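Local coordinates for protein uridylate kinase (Archaeoglobus fulgidus, PDB 2IJ9) that probably catalyses the reversible transfer of a phosphate from ATP to UMP, giving UDP for pyrimidine nucleotide synthesis, at residues E189-T201 against K207-A219. The protein carries 1 engineered substitution. Sequence-based numbering, arbitrary orientation.
Sequences ERSKIKTYVILGT and KAVKGEAVGTVIA
T195 and V197 pair with I218 and T216 through four backbone hydrogen bonds, joining strands 195-199 and 216-218 as antiparallel neighbours at 164°. T195 N to I218 O is 2.8 Å; V197 N reaches T216 O at 3.0 Å. Apolar contact centres on the Y196 ring, clamped between two methyls: A208 CB sits over one face, 3.8 Å from the centroid, and V217 CG1 over the other at 4.2 Å, both CH-pi contacts. V217 CG1, anti to the backbone N at chi1 -164°, also meets K194 CE, while CG2 touches Y196 CE2. V214 crosses the tyrosine at about a right angle, its CG2 3.6 Å from Y196 CE2. E212 O lies at the ring's edge, in its plane, and accepts from Y196 OH across 3.2 Å, tying the strand to the Schellman motif that caps the C-terminal end of helix 202-209, with G211, at positive phi, as its C-prime residue. Replacing this tyrosine by alanine removes ring and hydroxyl together, which would probably open a gap between A208 and V217 and cost E212 O this donor. In this amino acid kinase-family mixed sheet, helix 202-209 connects the two strands, strand 131-136 flanks 195-199 on its other edge, and I218 meets L163 of helix 160-166.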
loop_
_atom_site.group_PDB
_atom_site.type_symbol
_atom_site.label_atom_id
_atom_site.label_comp_id
_atom_site.label_asym_id
_atom_site.label_seq_id
_atom_site.Cartn_x
_atom_site.Cartn_y
_atom_site.Cartn_z
ATOM N N GLU B 189 11.719 -14.969 -30.513
ATOM C CA GLU B 189 12.521 -15.402 -31.658
ATOM C C GLU B 189 11.756 -16.385 -32.529
ATOM O O GLU B 189 11.705 -16.219 -33.748
ATOM C CB GLU B 189 13.860 -16.010 -31.225
ATOM C CG GLU B 189 14.801 -16.266 -32.399
ATOM C CD GLU B 189 16.018 -17.090 -32.031
ATOM O OE1 GLU B 189 16.269 -17.294 -30.829
ATOM O OE2 GLU B 189 16.732 -17.536 -32.953
ATOM N N ARG B 190 11.157 -17.394 -31.894
ATOM C CA ARG B 190 10.312 -18.370 -32.589
ATOM C C ARG B 190 9.151 -17.701 -33.305
ATOM O O ARG B 190 8.895 -17.984 -34.469
ATOM C CB ARG B 190 9.781 -19.423 -31.617
ATOM C CG ARG B 190 10.765 -20.536 -31.330
ATOM C CD ARG B 190 10.087 -21.731 -30.664
ATOM N NE ARG B 190 10.440 -21.857 -29.251
ATOM C CZ ARG B 190 10.444 -23.006 -28.578
ATOM N NH1 ARG B 190 10.112 -24.142 -29.182
ATOM N NH2 ARG B 190 10.787 -23.022 -27.297
ATOM N N SER B 191 8.477 -16.787 -32.607
ATOM C CA SER B 191 7.255 -16.152 -33.110
ATOM C C SER B 191 7.511 -15.136 -34.214
ATOM O O SER B 191 6.607 -14.833 -35.004
ATOM C CB SER B 191 6.484 -15.482 -31.968
ATOM O OG SER B 191 7.129 -14.289 -31.539
ATOM N N LYS B 192 8.732 -14.603 -34.250
ATOM C CA LYS B 192 9.116 -13.572 -35.217
ATOM C C LYS B 192 8.147 -12.381 -35.204
ATOM O O LYS B 192 7.921 -11.739 -36.233
ATOM C CB LYS B 192 9.242 -14.169 -36.627
ATOM C CG LYS B 192 10.156 -15.405 -36.700
ATOM C CD LYS B 192 10.280 -15.973 -38.117
ATOM C CE LYS B 192 9.069 -16.814 -38.500
ATOM N NZ LYS B 192 9.191 -17.366 -39.876
ATOM N N ILE B 193 7.583 -12.103 -34.028
ATOM C CA ILE B 193 6.650 -10.993 -33.826
ATOM C C ILE B 193 7.379 -9.724 -33.348
ATOM O O ILE B 193 8.143 -9.762 -32.364
ATOM C CB ILE B 193 5.536 -11.385 -32.820
ATOM C CG1 ILE B 193 4.758 -12.587 -33.345
ATOM C CG2 ILE B 193 4.577 -10.227 -32.568
ATOM C CD1 ILE B 193 3.652 -13.045 -32.425
ATOM N N LYS B 194 7.139 -8.613 -34.051
ATOM C CA LYS B 194 7.754 -7.323 -33.731
ATOM C C LYS B 194 7.482 -6.924 -32.287
ATOM O O LYS B 194 6.333 -6.674 -31.902
ATOM C CB LYS B 194 7.253 -6.225 -34.670
ATOM C CG LYS B 194 8.064 -4.933 -34.621
ATOM C CD LYS B 194 7.150 -3.732 -34.840
ATOM C CE LYS B 194 7.917 -2.467 -35.234
ATOM N NZ LYS B 194 8.160 -2.371 -36.703
ATOM N N THR B 195 8.559 -6.873 -31.507
ATOM C CA THR B 195 8.488 -6.595 -30.077
ATOM C C THR B 195 9.034 -5.205 -29.713
ATOM O O THR B 195 9.865 -4.637 -30.420
ATOM C CB THR B 195 9.180 -7.725 -29.266
ATOM O OG1 THR B 195 8.532 -8.966 -29.569
ATOM C CG2 THR B 195 9.079 -7.490 -27.760
ATOM N N TYR B 196 8.514 -4.653 -28.630
ATOM C CA TYR B 196 9.036 -3.449 -28.030
ATOM C C TYR B 196 9.382 -3.766 -26.581
ATOM O O TYR B 196 8.713 -4.580 -25.931
ATOM C CB TYR B 196 7.995 -2.336 -28.089
ATOM C CG TYR B 196 7.910 -1.664 -29.434
ATOM C CD1 TYR B 196 7.211 -2.248 -30.485
ATOM C CD2 TYR B 196 8.532 -0.436 -29.656
ATOM C CE1 TYR B 196 7.130 -1.629 -31.718
ATOM C CE2 TYR B 196 8.456 0.194 -30.887
ATOM C CZ TYR B 196 7.756 -0.406 -31.915
ATOM O OH TYR B 196 7.684 0.221 -33.141
ATOM N N VAL B 197 10.451 -3.148 -26.090
ATOM C CA VAL B 197 10.794 -3.192 -24.673
ATOM C C VAL B 197 10.914 -1.743 -24.202
ATOM O O VAL B 197 11.828 -1.024 -24.621
ATOM C CB VAL B 197 12.111 -3.953 -24.445
ATOM C CG1 VAL B 197 12.579 -3.777 -22.997
ATOM C CG2 VAL B 197 11.919 -5.433 -24.787
ATOM N N ILE B 198 9.980 -1.290 -23.373
ATOM C CA ILE B 198 9.873 0.144 -23.145
ATOM C C ILE B 198 9.603 0.546 -21.699
ATOM O O ILE B 198 9.158 -0.266 -20.893
ATOM C CB ILE B 198 8.818 0.789 -24.079
ATOM C CG1 ILE B 198 7.433 0.183 -23.827
ATOM C CG2 ILE B 198 9.265 0.664 -25.543
ATOM C CD1 ILE B 198 6.280 1.055 -24.319
ATOM N N LEU B 199 9.896 1.802 -21.375
ATOM C CA LEU B 199 9.414 2.377 -20.144
ATOM C C LEU B 199 7.891 2.573 -20.242
ATOM O O LEU B 199 7.386 3.369 -21.046
ATOM C CB LEU B 199 10.160 3.671 -19.825
ATOM C CG LEU B 199 9.878 4.184 -18.414
ATOM C CD1 LEU B 199 11.176 4.499 -17.693
ATOM C CD2 LEU B 199 8.891 5.376 -18.406
ATOM N N GLY B 200 7.175 1.813 -19.422
ATOM C CA GLY B 200 5.731 1.760 -19.486
ATOM C C GLY B 200 5.035 3.041 -19.090
ATOM O O GLY B 200 4.630 3.205 -17.941
ATOM N N THR B 201 4.899 3.955 -20.042
ATOM C CA THR B 201 4.060 5.116 -19.833
ATOM C C THR B 201 3.131 5.244 -21.024
ATOM O O THR B 201 3.536 4.962 -22.158
ATOM C CB THR B 201 4.897 6.392 -19.633
ATOM O OG1 THR B 201 4.086 7.548 -19.882
ATOM C CG2 THR B 201 6.077 6.412 -20.573
ATOM N N LYS B 207 3.184 5.503 -28.685
ATOM C CA LYS B 207 4.290 5.552 -29.642
ATOM C C LYS B 207 4.638 4.191 -30.224
ATOM O O LYS B 207 4.741 4.052 -31.443
ATOM C CB LYS B 207 5.538 6.155 -28.995
ATOM C CG LYS B 207 5.430 7.659 -28.743
ATOM C CD LYS B 207 6.707 8.217 -28.142
ATOM C CE LYS B 207 7.790 8.409 -29.197
ATOM N NZ LYS B 207 8.949 9.176 -28.666
ATOM N N ALA B 208 4.811 3.195 -29.353
ATOM C CA ALA B 208 5.091 1.811 -29.772
ATOM C C ALA B 208 4.003 1.221 -30.682
ATOM O O ALA B 208 4.329 0.557 -31.681
ATOM C CB ALA B 208 5.319 0.924 -28.568
ATOM N N VAL B 209 2.735 1.472 -30.330
ATOM C CA VAL B 209 1.597 1.139 -31.188
ATOM C C VAL B 209 1.729 1.779 -32.573
ATOM O O VAL B 209 1.587 1.108 -33.593
ATOM C CB VAL B 209 0.260 1.577 -30.552
ATOM C CG1 VAL B 209 -0.869 1.532 -31.569
ATOM C CG2 VAL B 209 -0.074 0.701 -29.373
ATOM N N LYS B 210 2.036 3.072 -32.604
ATOM C CA LYS B 210 2.193 3.802 -33.859
ATOM C C LYS B 210 3.513 3.503 -34.586
ATOM O O LYS B 210 3.891 4.223 -35.509
ATOM C CB LYS B 210 2.010 5.302 -33.613
ATOM C CG LYS B 210 0.541 5.710 -33.467
ATOM C CD LYS B 210 0.320 6.726 -32.349
ATOM C CE LYS B 210 0.785 8.126 -32.708
ATOM N NZ LYS B 210 -0.207 8.811 -33.569
ATOM N N GLY B 211 4.197 2.438 -34.160
ATOM C CA GLY B 211 5.392 1.913 -34.826
ATOM C C GLY B 211 6.593 2.839 -34.899
ATOM O O GLY B 211 7.215 2.977 -35.954
ATOM N N GLU B 212 6.930 3.466 -33.776
ATOM C CA GLU B 212 7.974 4.493 -33.740
ATOM C C GLU B 212 9.204 4.070 -32.942
ATOM O O GLU B 212 9.269 2.952 -32.413
ATOM C CB GLU B 212 7.407 5.793 -33.166
ATOM C CG GLU B 212 6.077 6.197 -33.783
ATOM C CD GLU B 212 5.479 7.438 -33.150
ATOM O OE1 GLU B 212 6.205 8.135 -32.399
ATOM O OE2 GLU B 212 4.283 7.717 -33.409
ATOM N N ALA B 213 10.183 4.971 -32.864
ATOM C CA ALA B 213 11.386 4.733 -32.075
ATOM C C ALA B 213 11.096 4.954 -30.598
ATOM O O ALA B 213 11.067 6.087 -30.115
ATOM C CB ALA B 213 12.541 5.622 -32.543
ATOM N N VAL B 214 10.836 3.852 -29.904
ATOM C CA VAL B 214 10.793 3.833 -28.442
ATOM C C VAL B 214 11.601 2.638 -27.949
ATOM O O VAL B 214 11.734 1.621 -28.641
ATOM C CB VAL B 214 9.347 3.814 -27.856
ATOM C CG1 VAL B 214 8.871 5.213 -27.575
ATOM C CG2 VAL B 214 8.389 3.130 -28.801
ATOM N N GLY B 215 12.163 2.803 -26.764
ATOM C CA GLY B 215 12.989 1.803 -26.119
ATOM C C GLY B 215 13.865 0.987 -27.035
ATOM O O GLY B 215 14.734 1.503 -27.733
ATOM N N THR B 216 13.610 -0.306 -27.028
ATOM C CA THR B 216 14.333 -1.236 -27.854
ATOM C C THR B 216 13.312 -1.924 -28.746
ATOM O O THR B 216 12.408 -2.624 -28.256
ATOM C CB THR B 216 15.047 -2.282 -26.974
ATOM O OG1 THR B 216 16.006 -1.619 -26.129
ATOM C CG2 THR B 216 15.734 -3.369 -27.841
ATOM N N VAL B 217 13.434 -1.700 -30.052
ATOM C CA VAL B 217 12.584 -2.404 -31.005
ATOM C C VAL B 217 13.277 -3.716 -31.351
ATOM O O VAL B 217 14.501 -3.768 -31.451
ATOM C CB VAL B 217 12.286 -1.576 -32.269
ATOM C CG1 VAL B 217 11.106 -2.186 -33.029
ATOM C CG2 VAL B 217 11.993 -0.115 -31.908
ATOM N N ILE B 218 12.500 -4.788 -31.466
ATOM C CA ILE B 218 13.055 -6.090 -31.803
ATOM C C ILE B 218 12.230 -6.679 -32.947
ATOM O O ILE B 218 11.007 -6.816 -32.825
ATOM C CB ILE B 218 13.105 -7.040 -30.572
ATOM C CG1 ILE B 218 13.695 -6.301 -29.364
ATOM C CG2 ILE B 218 13.893 -8.320 -30.897
ATOM C CD1 ILE B 218 14.220 -7.188 -28.270
ATOM N N ALA B 219 12.901 -6.987 -34.064
ATOM C CA ALA B 219 12.244 -7.512 -35.276
ATOM C C ALA B 219 13.179 -8.351 -36.148
ATOM O O ALA B 219 14.397 -8.176 -36.123
ATOM C CB ALA B 219 11.629 -6.377 -36.096
#